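Local coordinates for protein endoglucanase (Clostridium thermocellum, PDB 2E4T) that hydrolyses internal beta-1,4-glucosidic linkages of cellulose, and probably of xyloglucan, this chain being the glycoside hydrolase family 44 catalytic module of a larger enzyme, at residues V89-H94 against N163-K168; P103-T108 against T176-Y181; I448-K453 against F500-P505; W477-G482 against L507-I512. One frame throughout, in Å; residues are numbered along the deposited sequence.

Contact 1: V89-H94 against N163-K168; sequences VVTTFH and NYLVNK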
loop_
_atom_site.group_PDB
_atom_site.type_symbol
_atom_site.label_atom_id
_atom_site.label_comp_id
_atom_site.label_asym_id
_atom_site.label_seq_id
_atom_site.Cartn_x
_atom_site.Cartn_y
_atom_site.Cartn_z
ATOM N N VAL A 89 -21.746 -1.443 -2.366
ATOM C CA VAL A 89 -20.589 -0.926 -1.608
ATOM C C VAL A 89 -19.394 -0.763 -2.565
ATOM O O VAL A 89 -18.682 0.257 -2.514
ATOM C CB VAL A 89 -20.262 -1.892 -0.448
ATOM C CG1 VAL A 89 -18.865 -1.661 0.097
ATOM C CG2 VAL A 89 -21.293 -1.731 0.634
ATOM N N VAL A 90 -19.126 -1.784 -3.368
ATOM C CA VAL A 90 -17.943 -1.809 -4.240
ATOM C C VAL A 90 -18.123 -0.905 -5.452
ATOM O O VAL A 90 -17.163 -0.224 -5.870
ATOM C CB VAL A 90 -17.587 -3.257 -4.589
ATOM C CG1 VAL A 90 -16.555 -3.319 -5.687
ATOM C CG2 VAL A 90 -17.088 -3.961 -3.323
ATOM N N THR A 91 -19.339 -0.863 -6.027
ATOM C CA THR A 91 -19.523 0.009 -7.172
ATOM C C THR A 91 -19.541 1.484 -6.739
ATOM O O THR A 91 -19.039 2.353 -7.495
ATOM C CB THR A 91 -20.765 -0.370 -7.981
ATOM O OG1 THR A 91 -21.962 -0.189 -7.188
ATOM C CG2 THR A 91 -20.693 -1.807 -8.477
ATOM N N THR A 92 -20.037 1.805 -5.538
ATOM C CA THR A 92 -19.879 3.182 -5.068
ATOM C C THR A 92 -18.395 3.503 -4.871
ATOM O O THR A 92 -17.914 4.580 -5.260
ATOM C CB THR A 92 -20.666 3.422 -3.741
ATOM O OG1 THR A 92 -22.057 3.186 -4.007
ATOM C CG2 THR A 92 -20.485 4.812 -3.226
ATOM N N PHE A 93 -17.649 2.546 -4.302
ATOM C CA PHE A 93 -16.238 2.767 -4.047
ATOM C C PHE A 93 -15.487 3.017 -5.363
ATOM O O PHE A 93 -14.681 3.980 -5.471
ATOM C CB PHE A 93 -15.679 1.497 -3.352
ATOM C CG PHE A 93 -14.267 1.639 -2.894
ATOM C CD1 PHE A 93 -13.984 2.021 -1.594
ATOM C CD2 PHE A 93 -13.183 1.332 -3.753
ATOM C CE1 PHE A 93 -12.637 2.165 -1.166
ATOM C CE2 PHE A 93 -11.870 1.446 -3.335
ATOM C CZ PHE A 93 -11.607 1.881 -2.045
ATOM N N HIS A 94 -15.726 2.179 -6.375
ATOM C CA HIS A 94 -15.066 2.349 -7.652
ATOM C C HIS A 94 -15.566 3.581 -8.400
ATOM O O HIS A 94 -14.783 4.306 -9.036
ATOM C CB HIS A 94 -15.160 1.079 -8.475
ATOM C CG HIS A 94 -14.340 1.117 -9.737
ATOM N ND1 HIS A 94 -12.982 1.464 -9.752
ATOM C CD2 HIS A 94 -14.704 0.812 -11.011
ATOM C CE1 HIS A 94 -12.574 1.355 -11.013
ATOM N NE2 HIS A 94 -13.592 0.963 -11.790
ATOM N N ASN A 163 -17.698 -11.293 -12.151
ATOM C CA ASN A 163 -18.440 -11.153 -13.412
ATOM C C ASN A 163 -19.367 -9.910 -13.362
ATOM O O ASN A 163 -19.506 -9.191 -14.368
ATOM C CB ASN A 163 -19.267 -12.429 -13.651
ATOM C CG ASN A 163 -20.065 -12.310 -14.923
ATOM O OD1 ASN A 163 -19.490 -12.380 -16.033
ATOM N ND2 ASN A 163 -21.376 -12.066 -14.802
ATOM N N TYR A 164 -20.017 -9.662 -12.221
ATOM C CA TYR A 164 -20.885 -8.496 -12.101
ATOM C C TYR A 164 -20.086 -7.204 -12.334
ATOM O O TYR A 164 -20.538 -6.272 -13.048
ATOM C CB TYR A 164 -21.551 -8.515 -10.720
ATOM C CG TYR A 164 -22.520 -7.388 -10.499
ATOM C CD1 TYR A 164 -23.879 -7.621 -10.696
ATOM C CD2 TYR A 164 -22.120 -6.120 -10.052
ATOM C CE1 TYR A 164 -24.826 -6.615 -10.510
ATOM C CE2 TYR A 164 -23.086 -5.123 -9.870
ATOM C CZ TYR A 164 -24.438 -5.370 -10.122
ATOM O OH TYR A 164 -25.330 -4.325 -9.918
ATOM N N LEU A 165 -18.910 -7.146 -11.728
ATOM C CA LEU A 165 -18.039 -5.961 -11.855
ATOM C C LEU A 165 -17.543 -5.793 -13.313
ATOM O O LEU A 165 -17.553 -4.673 -13.847
ATOM C CB LEU A 165 -16.873 -6.066 -10.890
ATOM C CG LEU A 165 -17.290 -6.050 -9.425
ATOM C CD1 LEU A 165 -16.057 -6.339 -8.543
ATOM C CD2 LEU A 165 -17.955 -4.774 -8.989
ATOM N N VAL A 166 -17.086 -6.884 -13.923
ATOM C CA VAL A 166 -16.599 -6.818 -15.304
ATOM C C VAL A 166 -17.736 -6.443 -16.255
ATOM O O VAL A 166 -17.532 -5.661 -17.205
ATOM C CB VAL A 166 -15.971 -8.166 -15.712
ATOM C CG1 VAL A 166 -15.652 -8.233 -17.194
ATOM C CG2 VAL A 166 -14.713 -8.381 -14.886
ATOM N N ASN A 167 -18.942 -6.965 -16.027
ATOM C CA ASN A 167 -20.091 -6.569 -16.818
ATOM C C ASN A 167 -20.329 -5.060 -16.742
ATOM O O ASN A 167 -20.654 -4.414 -17.747
ATOM C CB ASN A 167 -21.313 -7.355 -16.347
ATOM C CG ASN A 167 -22.554 -6.967 -17.126
ATOM O OD1 ASN A 167 -23.361 -6.154 -16.611
ATOM N ND2 ASN A 167 -22.662 -7.399 -18.345
ATOM N N LYS A 168 -20.196 -4.497 -15.536
ATOM C CA LYS A 168 -20.476 -3.078 -15.350
ATOM C C LYS A 168 -19.377 -2.183 -15.919
ATOM O O LYS A 168 -19.674 -1.147 -16.502
ATOM C CB LYS A 168 -20.705 -2.788 -13.878
ATOM C CG LYS A 168 -21.069 -1.346 -13.611
ATOM C CD LYS A 168 -21.516 -1.127 -12.163
ATOM C CE LYS A 168 -21.758 0.375 -11.836
ATOM N NZ LYS A 168 -20.720 1.210 -12.420
#

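Contact 2: P103-T108 against T176-Y181; sequences PYTLIT and TGIKGY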
loop_
_atom_site.group_PDB
_atom_site.type_symbol
_atom_site.label_atom_id
_atom_site.label_comp_id
_atom_site.label_asym_id
_atom_site.label_seq_id
_atom_site.Cartn_x
_atom_site.Cartn_y
_atom_site.Cartn_z
ATOM N N PRO A 103 -6.455 5.839 -11.223
ATOM C CA PRO A 103 -6.314 4.823 -12.287
ATOM C C PRO A 103 -6.265 3.413 -11.790
ATOM O O PRO A 103 -6.373 2.521 -12.622
ATOM C CB PRO A 103 -5.001 5.211 -12.952
ATOM C CG PRO A 103 -4.177 5.782 -11.852
ATOM C CD PRO A 103 -5.189 6.611 -11.029
ATOM N N TYR A 104 -6.162 3.140 -10.492
ATOM C CA TYR A 104 -6.076 1.769 -10.008
ATOM C C TYR A 104 -7.050 1.605 -8.853
ATOM O O TYR A 104 -6.933 2.285 -7.840
ATOM C CB TYR A 104 -4.641 1.405 -9.541
ATOM C CG TYR A 104 -4.372 -0.075 -9.580
ATOM C CD1 TYR A 104 -3.489 -0.608 -10.514
ATOM C CD2 TYR A 104 -5.004 -0.974 -8.688
ATOM C CE1 TYR A 104 -3.268 -1.972 -10.632
ATOM C CE2 TYR A 104 -4.771 -2.343 -8.784
ATOM C CZ TYR A 104 -3.943 -2.839 -9.769
ATOM O OH TYR A 104 -3.815 -4.207 -9.874
ATOM N N THR A 105 -7.990 0.630 -8.987
ATOM C CA THR A 105 -8.827 0.197 -7.895
ATOM C C THR A 105 -8.502 -1.260 -7.598
ATOM O O THR A 105 -8.455 -2.100 -8.514
ATOM C CB THR A 105 -10.302 0.338 -8.262
ATOM O OG1 THR A 105 -10.574 1.734 -8.472
ATOM C CG2 THR A 105 -11.207 -0.174 -7.138
ATOM N N LEU A 106 -8.251 -1.539 -6.310
ATOM C CA LEU A 106 -7.950 -2.869 -5.791
ATOM C C LEU A 106 -9.098 -3.284 -4.862
ATOM O O LEU A 106 -9.370 -2.605 -3.873
ATOM C CB LEU A 106 -6.634 -2.795 -4.996
ATOM C CG LEU A 106 -6.253 -4.044 -4.206
ATOM C CD1 LEU A 106 -6.103 -5.252 -5.127
ATOM C CD2 LEU A 106 -4.945 -3.806 -3.461
ATOM N N ILE A 107 -9.816 -4.357 -5.265
ATOM C CA ILE A 107 -10.975 -4.820 -4.505
ATOM C C ILE A 107 -10.643 -6.136 -3.799
ATOM O O ILE A 107 -10.249 -7.114 -4.437
ATOM C CB ILE A 107 -12.190 -5.012 -5.457
ATOM C CG1 ILE A 107 -12.604 -3.688 -6.092
ATOM C CG2 ILE A 107 -13.359 -5.694 -4.732
ATOM C CD1 ILE A 107 -12.920 -2.551 -5.136
ATOM N N THR A 108 -10.895 -6.157 -2.491
ATOM C CA THR A 108 -10.708 -7.414 -1.740
ATOM C C THR A 108 -11.868 -8.356 -1.990
ATOM O O THR A 108 -13.063 -7.982 -1.874
ATOM C CB THR A 108 -10.570 -7.109 -0.270
ATOM O OG1 THR A 108 -9.364 -6.313 -0.074
ATOM C CG2 THR A 108 -10.417 -8.385 0.561
ATOM N N THR A 176 -11.935 1.729 -17.583
ATOM C CA THR A 176 -12.685 1.813 -16.331
ATOM C C THR A 176 -12.696 0.508 -15.564
ATOM O O THR A 176 -13.352 0.410 -14.509
ATOM C CB THR A 176 -14.114 2.298 -16.501
ATOM O OG1 THR A 176 -14.843 1.466 -17.366
ATOM C CG2 THR A 176 -14.174 3.686 -17.076
ATOM N N GLY A 177 -11.992 -0.524 -16.025
ATOM C CA GLY A 177 -12.051 -1.775 -15.323
ATOM C C GLY A 177 -11.368 -1.701 -13.982
ATOM O O GLY A 177 -10.410 -0.947 -13.766
ATOM N N ILE A 178 -11.811 -2.565 -13.072
ATOM C CA ILE A 178 -11.115 -2.766 -11.792
ATOM C C ILE A 178 -9.874 -3.613 -12.083
ATOM O O ILE A 178 -9.931 -4.710 -12.649
ATOM C CB ILE A 178 -12.064 -3.457 -10.804
ATOM C CG1 ILE A 178 -13.124 -2.403 -10.402
ATOM C CG2 ILE A 178 -11.295 -3.995 -9.598
ATOM C CD1 ILE A 178 -14.341 -2.983 -9.722
ATOM N N LYS A 179 -8.692 -3.076 -11.718
ATOM C CA LYS A 179 -7.439 -3.684 -12.140
ATOM C C LYS A 179 -6.960 -4.823 -11.278
ATOM O O LYS A 179 -6.256 -5.714 -11.781
ATOM C CB LYS A 179 -6.331 -2.625 -12.298
ATOM C CG LYS A 179 -6.466 -1.762 -13.507
ATOM C CD LYS A 179 -5.285 -0.716 -13.554
ATOM C CE LYS A 179 -5.170 0.089 -14.814
ATOM N NZ LYS A 179 -6.287 1.039 -14.953
ATOM N N GLY A 180 -7.301 -4.808 -9.977
ATOM C CA GLY A 180 -6.754 -5.798 -9.082
ATOM C C GLY A 180 -7.750 -6.298 -8.068
ATOM O O GLY A 180 -8.681 -5.583 -7.687
ATOM N N TYR A 181 -7.507 -7.555 -7.635
ATOM C CA TYR A 181 -8.273 -8.165 -6.576
ATOM C C TYR A 181 -7.320 -8.746 -5.571
ATOM O O TYR A 181 -6.285 -9.339 -5.909
ATOM C CB TYR A 181 -9.175 -9.296 -7.119
ATOM C CG TYR A 181 -10.225 -8.782 -8.082
ATOM C CD1 TYR A 181 -11.384 -8.181 -7.615
ATOM C CD2 TYR A 181 -10.003 -8.822 -9.459
ATOM C CE1 TYR A 181 -12.345 -7.658 -8.504
ATOM C CE2 TYR A 181 -10.919 -8.285 -10.342
ATOM C CZ TYR A 181 -12.091 -7.679 -9.871
ATOM O OH TYR A 181 -13.040 -7.141 -10.703
HETATM O O HOH W 1 -8.832 0.084 -11.705
#

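Contact 3: I448-K453 against F500-P505; sequences IILLNK and FTYTVP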
loop_
_atom_site.group_PDB
_atom_site.type_symbol
_atom_site.label_atom_id
_atom_site.label_comp_id
_atom_site.label_asym_id
_atom_site.label_seq_id
_atom_site.Cartn_x
_atom_site.Cartn_y
_atom_site.Cartn_z
ATOM N N ILE A 448 13.042 17.020 -8.342
ATOM C CA ILE A 448 13.811 16.594 -7.206
ATOM C C ILE A 448 12.962 16.766 -5.948
ATOM O O ILE A 448 12.487 17.879 -5.665
ATOM C CB ILE A 448 15.126 17.415 -7.025
ATOM C CG1 ILE A 448 15.971 17.358 -8.302
ATOM C CG2 ILE A 448 15.889 16.920 -5.822
ATOM C CD1 ILE A 448 17.081 18.414 -8.322
ATOM N N ILE A 449 12.783 15.691 -5.181
ATOM C CA ILE A 449 12.213 15.801 -3.826
ATOM C C ILE A 449 13.385 15.843 -2.878
ATOM O O ILE A 449 14.278 14.976 -2.899
ATOM C CB ILE A 449 11.348 14.520 -3.478
ATOM C CG1 ILE A 449 10.144 14.371 -4.391
ATOM C CG2 ILE A 449 10.948 14.571 -2.043
ATOM C CD1 ILE A 449 9.210 15.481 -4.277
ATOM N N LEU A 450 13.435 16.907 -2.065
ATOM C CA LEU A 450 14.556 17.178 -1.180
ATOM C C LEU A 450 14.005 17.328 0.244
ATOM O O LEU A 450 13.169 18.215 0.481
ATOM C CB LEU A 450 15.261 18.480 -1.616
ATOM C CG LEU A 450 16.404 18.918 -0.715
ATOM C CD1 LEU A 450 17.564 17.927 -0.706
ATOM C CD2 LEU A 450 16.883 20.297 -1.220
ATOM N N LEU A 451 14.426 16.427 1.126
ATOM C CA LEU A 451 13.883 16.384 2.502
ATOM C C LEU A 451 15.008 16.727 3.463
ATOM O O LEU A 451 16.045 16.051 3.510
ATOM C CB LEU A 451 13.333 14.973 2.809
ATOM C CG LEU A 451 12.331 14.459 1.779
ATOM C CD1 LEU A 451 11.822 13.057 2.156
ATOM C CD2 LEU A 451 11.147 15.392 1.633
ATOM N N ASN A 452 14.765 17.776 4.270
ATOM C CA ASN A 452 15.706 18.137 5.332
ATOM C C ASN A 452 15.178 17.609 6.651
ATOM O O ASN A 452 14.173 18.140 7.177
ATOM C CB ASN A 452 15.925 19.629 5.398
ATOM C CG ASN A 452 17.038 19.970 6.368
ATOM O OD1 ASN A 452 17.856 19.107 6.690
ATOM N ND2 ASN A 452 17.099 21.236 6.804
ATOM N N LYS A 453 15.828 16.553 7.158
ATOM C CA LYS A 453 15.470 15.918 8.419
ATOM C C LYS A 453 16.148 16.588 9.627
ATOM O O LYS A 453 15.913 16.184 10.756
ATOM C CB LYS A 453 15.788 14.431 8.382
ATOM C CG LYS A 453 15.010 13.682 7.334
ATOM C CD LYS A 453 15.334 12.180 7.339
ATOM C CE LYS A 453 16.562 11.789 6.572
ATOM N NZ LYS A 453 17.055 10.383 6.894
ATOM N N PHE A 500 24.350 24.288 -8.231
ATOM C CA PHE A 500 23.765 25.374 -7.454
ATOM C C PHE A 500 23.834 24.988 -5.981
ATOM O O PHE A 500 24.018 23.820 -5.650
ATOM C CB PHE A 500 22.334 25.724 -7.908
ATOM C CG PHE A 500 21.353 24.601 -7.770
ATOM C CD1 PHE A 500 20.616 24.436 -6.585
ATOM C CD2 PHE A 500 21.117 23.734 -8.806
ATOM C CE1 PHE A 500 19.664 23.441 -6.459
ATOM C CE2 PHE A 500 20.178 22.714 -8.684
ATOM C CZ PHE A 500 19.460 22.575 -7.500
ATOM N N THR A 501 23.643 25.984 -5.124
ATOM C CA THR A 501 23.565 25.756 -3.693
ATOM C C THR A 501 22.211 26.251 -3.190
ATOM O O THR A 501 21.787 27.357 -3.528
ATOM C CB THR A 501 24.683 26.526 -2.975
ATOM O OG1 THR A 501 25.943 26.006 -3.434
ATOM C CG2 THR A 501 24.575 26.469 -1.460
ATOM N N TYR A 502 21.574 25.435 -2.323
ATOM C CA TYR A 502 20.255 25.752 -1.863
ATOM C C TYR A 502 20.176 25.355 -0.391
ATOM O O TYR A 502 20.360 24.189 -0.039
ATOM C CB TYR A 502 19.217 24.968 -2.673
ATOM C CG TYR A 502 17.774 25.372 -2.392
ATOM C CD1 TYR A 502 17.352 26.699 -2.566
ATOM C CD2 TYR A 502 16.818 24.429 -2.022
ATOM C CE1 TYR A 502 16.036 27.076 -2.380
ATOM C CE2 TYR A 502 15.497 24.803 -1.850
ATOM C CZ TYR A 502 15.102 26.113 -1.989
ATOM O OH TYR A 502 13.780 26.457 -1.799
ATOM N N THR A 503 19.956 26.338 0.482
ATOM C CA THR A 503 19.822 26.097 1.903
ATOM C C THR A 503 18.342 26.038 2.256
ATOM O O THR A 503 17.553 26.913 1.876
ATOM C CB THR A 503 20.521 27.209 2.700
ATOM O OG1 THR A 503 21.926 27.132 2.392
ATOM C CG2 THR A 503 20.275 27.044 4.198
ATOM N N VAL A 504 17.996 24.970 2.993
ATOM C CA VAL A 504 16.639 24.647 3.318
ATOM C C VAL A 504 16.496 24.722 4.858
ATOM O O VAL A 504 17.348 24.190 5.581
ATOM C CB VAL A 504 16.346 23.125 2.846
ATOM C CG1 VAL A 504 14.936 22.675 3.177
ATOM C CG2 VAL A 504 16.593 22.973 1.341
ATOM N N PRO A 505 15.432 25.363 5.373
ATOM C CA PRO A 505 15.225 25.352 6.835
ATOM C C PRO A 505 15.062 23.937 7.393
ATOM O O PRO A 505 14.789 22.960 6.671
ATOM C CB PRO A 505 13.943 26.156 7.024
ATOM C CG PRO A 505 13.885 27.028 5.766
ATOM C CD PRO A 505 14.398 26.142 4.687
#

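Contact 4: W477-G482 against L507-I512; sequences WAFDRG and LTACHI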
loop_
_atom_site.group_PDB
_atom_site.type_symbol
_atom_site.label_atom_id
_atom_site.label_comp_id
_atom_site.label_asym_id
_atom_site.label_seq_id
_atom_site.Cartn_x
_atom_site.Cartn_y
_atom_site.Cartn_z
ATOM N N TRP A 477 8.313 24.053 -4.639
ATOM C CA TRP A 477 7.124 23.961 -3.810
ATOM C C TRP A 477 7.492 23.231 -2.521
ATOM O O TRP A 477 8.314 22.309 -2.558
ATOM C CB TRP A 477 6.002 23.201 -4.558
ATOM C CG TRP A 477 5.434 23.975 -5.699
ATOM C CD1 TRP A 477 4.221 24.655 -5.664
ATOM C CD2 TRP A 477 5.945 24.160 -7.007
ATOM N NE1 TRP A 477 3.968 25.220 -6.859
ATOM C CE2 TRP A 477 5.008 24.959 -7.703
ATOM C CE3 TRP A 477 7.087 23.725 -7.674
ATOM C CZ2 TRP A 477 5.182 25.341 -9.043
ATOM C CZ3 TRP A 477 7.274 24.076 -9.002
ATOM C CH2 TRP A 477 6.333 24.888 -9.647
ATOM N N ALA A 478 6.936 23.654 -1.383
ATOM C CA ALA A 478 7.389 23.042 -0.127
ATOM C C ALA A 478 6.296 23.099 0.926
ATOM O O ALA A 478 5.382 23.923 0.878
ATOM C CB ALA A 478 8.648 23.744 0.406
ATOM N N PHE A 479 6.449 22.197 1.914
ATOM C CA PHE A 479 5.711 22.309 3.170
ATOM C C PHE A 479 6.701 22.207 4.336
ATOM O O PHE A 479 7.859 21.795 4.200
ATOM C CB PHE A 479 4.560 21.283 3.296
ATOM C CG PHE A 479 4.988 19.826 3.343
ATOM C CD1 PHE A 479 5.402 19.235 4.533
ATOM C CD2 PHE A 479 4.937 19.026 2.192
ATOM C CE1 PHE A 479 5.719 17.896 4.588
ATOM C CE2 PHE A 479 5.243 17.678 2.253
ATOM C CZ PHE A 479 5.619 17.091 3.459
ATOM N N ASP A 480 6.228 22.661 5.518
ATOM C CA ASP A 480 7.122 22.830 6.656
ATOM C C ASP A 480 6.235 22.949 7.919
ATOM O O ASP A 480 5.015 22.755 7.841
ATOM C CB ASP A 480 8.073 24.017 6.458
ATOM C CG ASP A 480 7.314 25.288 6.151
ATOM O OD1 ASP A 480 6.190 25.498 6.707
ATOM O OD2 ASP A 480 7.865 26.110 5.366
ATOM N N ARG A 481 6.827 23.282 9.056
ATOM C CA ARG A 481 6.028 23.399 10.305
ATOM C C ARG A 481 5.027 24.522 10.233
ATOM O O ARG A 481 4.025 24.498 10.976
ATOM C CB ARG A 481 6.946 23.556 11.503
ATOM C CG ARG A 481 7.499 22.225 11.912
ATOM C CD ARG A 481 8.564 22.315 12.941
ATOM N NE ARG A 481 9.764 22.957 12.411
ATOM C CZ ARG A 481 10.883 23.140 13.104
ATOM N NH1 ARG A 481 10.935 22.735 14.389
ATOM N NH2 ARG A 481 11.914 23.752 12.549
ATOM N N GLY A 482 5.286 25.540 9.445
ATOM C CA GLY A 482 4.329 26.645 9.358
ATOM C C GLY A 482 2.990 26.226 8.783
ATOM O O GLY A 482 1.928 26.784 9.149
ATOM N N LEU A 507 13.476 20.736 9.044
ATOM C CA LEU A 507 12.199 20.027 8.924
ATOM C C LEU A 507 11.322 20.641 7.812
ATOM O O LEU A 507 10.209 21.105 8.021
ATOM C CB LEU A 507 11.425 19.995 10.246
ATOM C CG LEU A 507 12.202 19.279 11.373
ATOM C CD1 LEU A 507 11.354 19.319 12.674
ATOM C CD2 LEU A 507 12.615 17.856 11.013
ATOM N N THR A 508 11.860 20.550 6.586
ATOM C CA THR A 508 11.160 21.037 5.401
ATOM C C THR A 508 11.232 19.974 4.305
ATOM O O THR A 508 12.269 19.304 4.160
ATOM C CB THR A 508 11.830 22.336 4.923
ATOM O OG1 THR A 508 11.622 23.315 5.942
ATOM C CG2 THR A 508 11.196 22.951 3.631
ATOM N N ALA A 509 10.166 19.877 3.539
ATOM C CA ALA A 509 10.080 19.004 2.393
ATOM C C ALA A 509 9.839 19.839 1.159
ATOM O O ALA A 509 8.872 20.603 1.110
ATOM C CB ALA A 509 8.922 18.002 2.555
ATOM N N CYS A 510 10.704 19.699 0.139
ATOM C CA CYS A 510 10.601 20.481 -1.060
ATOM C C CYS A 510 10.529 19.602 -2.313
ATOM O O CYS A 510 11.040 18.486 -2.346
ATOM C CB CYS A 510 11.999 21.248 -1.287
ATOM S SG CYS A 510 12.560 22.279 0.056
ATOM N N HIS A 511 9.887 20.189 -3.328
ATOM C CA HIS A 511 9.872 19.608 -4.688
ATOM C C HIS A 511 10.409 20.720 -5.595
ATOM O O HIS A 511 9.808 21.789 -5.708
ATOM C CB HIS A 511 8.432 19.233 -5.063
ATOM C CG HIS A 511 8.321 18.451 -6.336
ATOM N ND1 HIS A 511 7.292 17.561 -6.530
ATOM C CD2 HIS A 511 9.019 18.458 -7.525
ATOM C CE1 HIS A 511 7.383 17.064 -7.768
ATOM N NE2 HIS A 511 8.421 17.571 -8.403
ATOM N N ILE A 512 11.567 20.419 -6.211
ATOM C CA ILE A 512 12.241 21.360 -7.107
ATOM C C ILE A 512 11.993 20.848 -8.541
ATOM O O ILE A 512 12.124 19.652 -8.803
ATOM C CB ILE A 512 13.749 21.380 -6.828
ATOM C CG1 ILE A 512 14.024 21.747 -5.367
ATOM C CG2 ILE A 512 14.468 22.316 -7.808
ATOM C CD1 ILE A 512 15.494 21.559 -4.959
HETATM O O HOH W 2 10.593 26.015 5.295
HETATM O O HOH W 3 9.626 23.401 9.529
#

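Contact 1: V89-H94 against N163-K168
Val-90 and Leu-165 make the buried, purely apolar half of this contact between helix 88-99 and helix 158-169. CG1 of Val-90 stands 3.9 Å from CD2 of Leu-165, the two side chains meeting at about a right angle. The CB of Leu-165 is not aimed at the facing helix; its methyls bridge the gap, which suits a long branched residue where the axes of the two helical segments pass 11.5 Å apart, crossing at -39°. Phe-43 of strand 40-43 and Phe-161 of the facing helix also pack on Val-90.

A second kind of packing gathers round the methyl of Thr-91. Its CG2 comes within 3.8 Å of CD of Lys-168. The same methyl approaches the edge of the Tyr-164 ring, 4.3 Å from CE2. With chi1 at 64°, OG1 is turned back along its own helix, where it makes a weak hydrogen bond to Ala-87 O, and the methyl is presented to the neighbour.

Lys-168 supplies the outer, amphipathic element, less certain because it has a second conformer. In the one described, its chain lays CE 4.0 Å from CB of Thr-91 before bending at the last torsion, and NZ reaches a long, weak ion pair with Asp-95.

The chemistry is graded from branched aliphatics inside to a threonine methyl and lysine chain outside, so two outer helices of the barrel adhere by dispersion and burial.

Contact 2: P103-T108 against T176-Y181
Lys-179 lies across one face of the Tyr-104 ring, its CB 3.6 Å from the ring centroid and 17° off the normal, a CH-pi contact offset toward the rim. The long aliphatic chain runs obliquely over the aromatic face, then bends at chi4 (69°) to bring NZ 2.8 Å from Pro-103 O, nearly in line with that carbonyl. Lysine suits this place because its methylenes can cover a ring while its ammonium reaches a polar atom.

At the far end of the ring, the tyrosine OH comes within 3.4 Å of CA of Gly-180, an approach that glycine's bare CA permits; the hydroxyl is bonded to Glu-226. Leu-106 packs on Gly-180 from the same face of the sheet.

On the other face, Ile-107 and Ile-178 meet at about a right angle, CG1 to CG2 at 3.8 Å, while CB of Ile-107 sits 3.9 Å from CD1 of Tyr-181. Between the two faces runs parallel pairing: Ile-107 N bonds Gly-180 O at 2.9 Å, and Gly-180 N bonds Thr-105 O at 3.3 Å. Where the chains diverge, a water joins Thr-105 N to Gly-177 O.

Strand 40-43 pairs with the opposite edge of 104-109. Helix 88-99 packs on Ile-107, helix 158-169 on Tyr-181, and both on Ile-178, whereas Tyr-104 turns inward to Tyr-26, at the N-terminal end of the TIM-barrel strands.

Contact 3: I448-K453 against F500-P505
Asn-452 of strand 442-452 reaches Val-504 and Pro-505 at the end of strand 499-504. Its CB lies 3.7 Å from Pro-505 O and 3.9 Å from CG1 of Val-504. Placed anti to the backbone N (chi1 -172°), CG carries the amide on toward Pro-505. There ND2 donates to Pro-505 O at 2.9 Å with an N-H...O angle of 156°; the donor stands above the carbonyl plane, 61° out of it, so the bond is fairly straight at the hydrogen but does not use a lone-pair direction. OD1 faces other partners, the hydroxyl of Thr-459 and the backbone N of Asn-454.

Two residues earlier, on the same side of the strand, Leu-450 brings its CD2 to 3.7 Å from CG2 of Val-504, the two side chains running alongside one another but oppositely directed. The same methyl touches the edge of the Tyr-502 ring at CD2, 4.2 Å away.

These strands are not paired; they face each other across the interior of the beta domain. Leu-450 and Val-504 make the apolar part of the contact, with Phe-461 packed on both. The buried amide of Asn-452 has both ends engaged, which accommodates a polar group in a largely apolar setting.

Contact 4: W477-G482 against L507-I512
An antiparallel strand pair in the beta domain beside the barrel joins Trp-477 to His-511 and Phe-479 to Ala-509 as hydrogen-bonded pairs, with Ala-478 and Cys-510 as the non-hydrogen-bonded pair between them. His-511 N bonds Trp-477 O at 2.7 Å, and Trp-477 N returns to His-511 O at 2.9 Å. Farther along, Phe-479 N reaches Ala-509 O at 3.0 Å and Ala-509 N reaches Phe-479 O at 3.1 Å.

Phe-479 holds its ring over its partner: chi1 at 64°, between backbone N and carbonyl carbon, folds it across the strands so that CB of Ala-509 sits 3.7 Å from the ring centroid, over the face. The small alanine suits a place beneath an aromatic ring. Leu-406 and Ala-402 of helix 398-408, which also carries the zinc ligand Glu-401, pack on that phenylalanine.

Past the strand ends, CD1 of Leu-507 lies over one face of the Arg-481 guanidinium, 3.8 Å from NH1. A water accepts from N and NE of Arg-481 and donates to Leu-507 O. In the conformer described, OG1 of Thr-508 hydrogen-bonds Ala-506 O and meets a second water held by OD2 of Asp-480, which also forms a salt bridge with Arg-489.

Leu-507 and Thr-508 both face Asn-452 of the next strand, a G1 beta bulge; the left-handed conformation of Leu-507 (phi 45°, psi 63°) is that of its first position, where glycine is usual.

Contacts 1 and 2 hold successive layers of the TIM barrel: contact 2 pairs two strands of its wall, and contact 1 packs the two helices that precede those strands. His-94 links them, bonding Thr-105 and Thr-176. Contacts 3 and 4 belong to the beta domain, well away from the barrel pair, and share its mixed sheet, since strand 442-452 pairs with 508-514. Contact 1, partly buried, is apolar with a solvent-side lysine; contacts 2 and 4 are buried and rest on backbone bonding, parallel in one and antiparallel in the other. Contact 3, also buried, works across an interior through side chains and a single hydrogen bond from an asparagine amide.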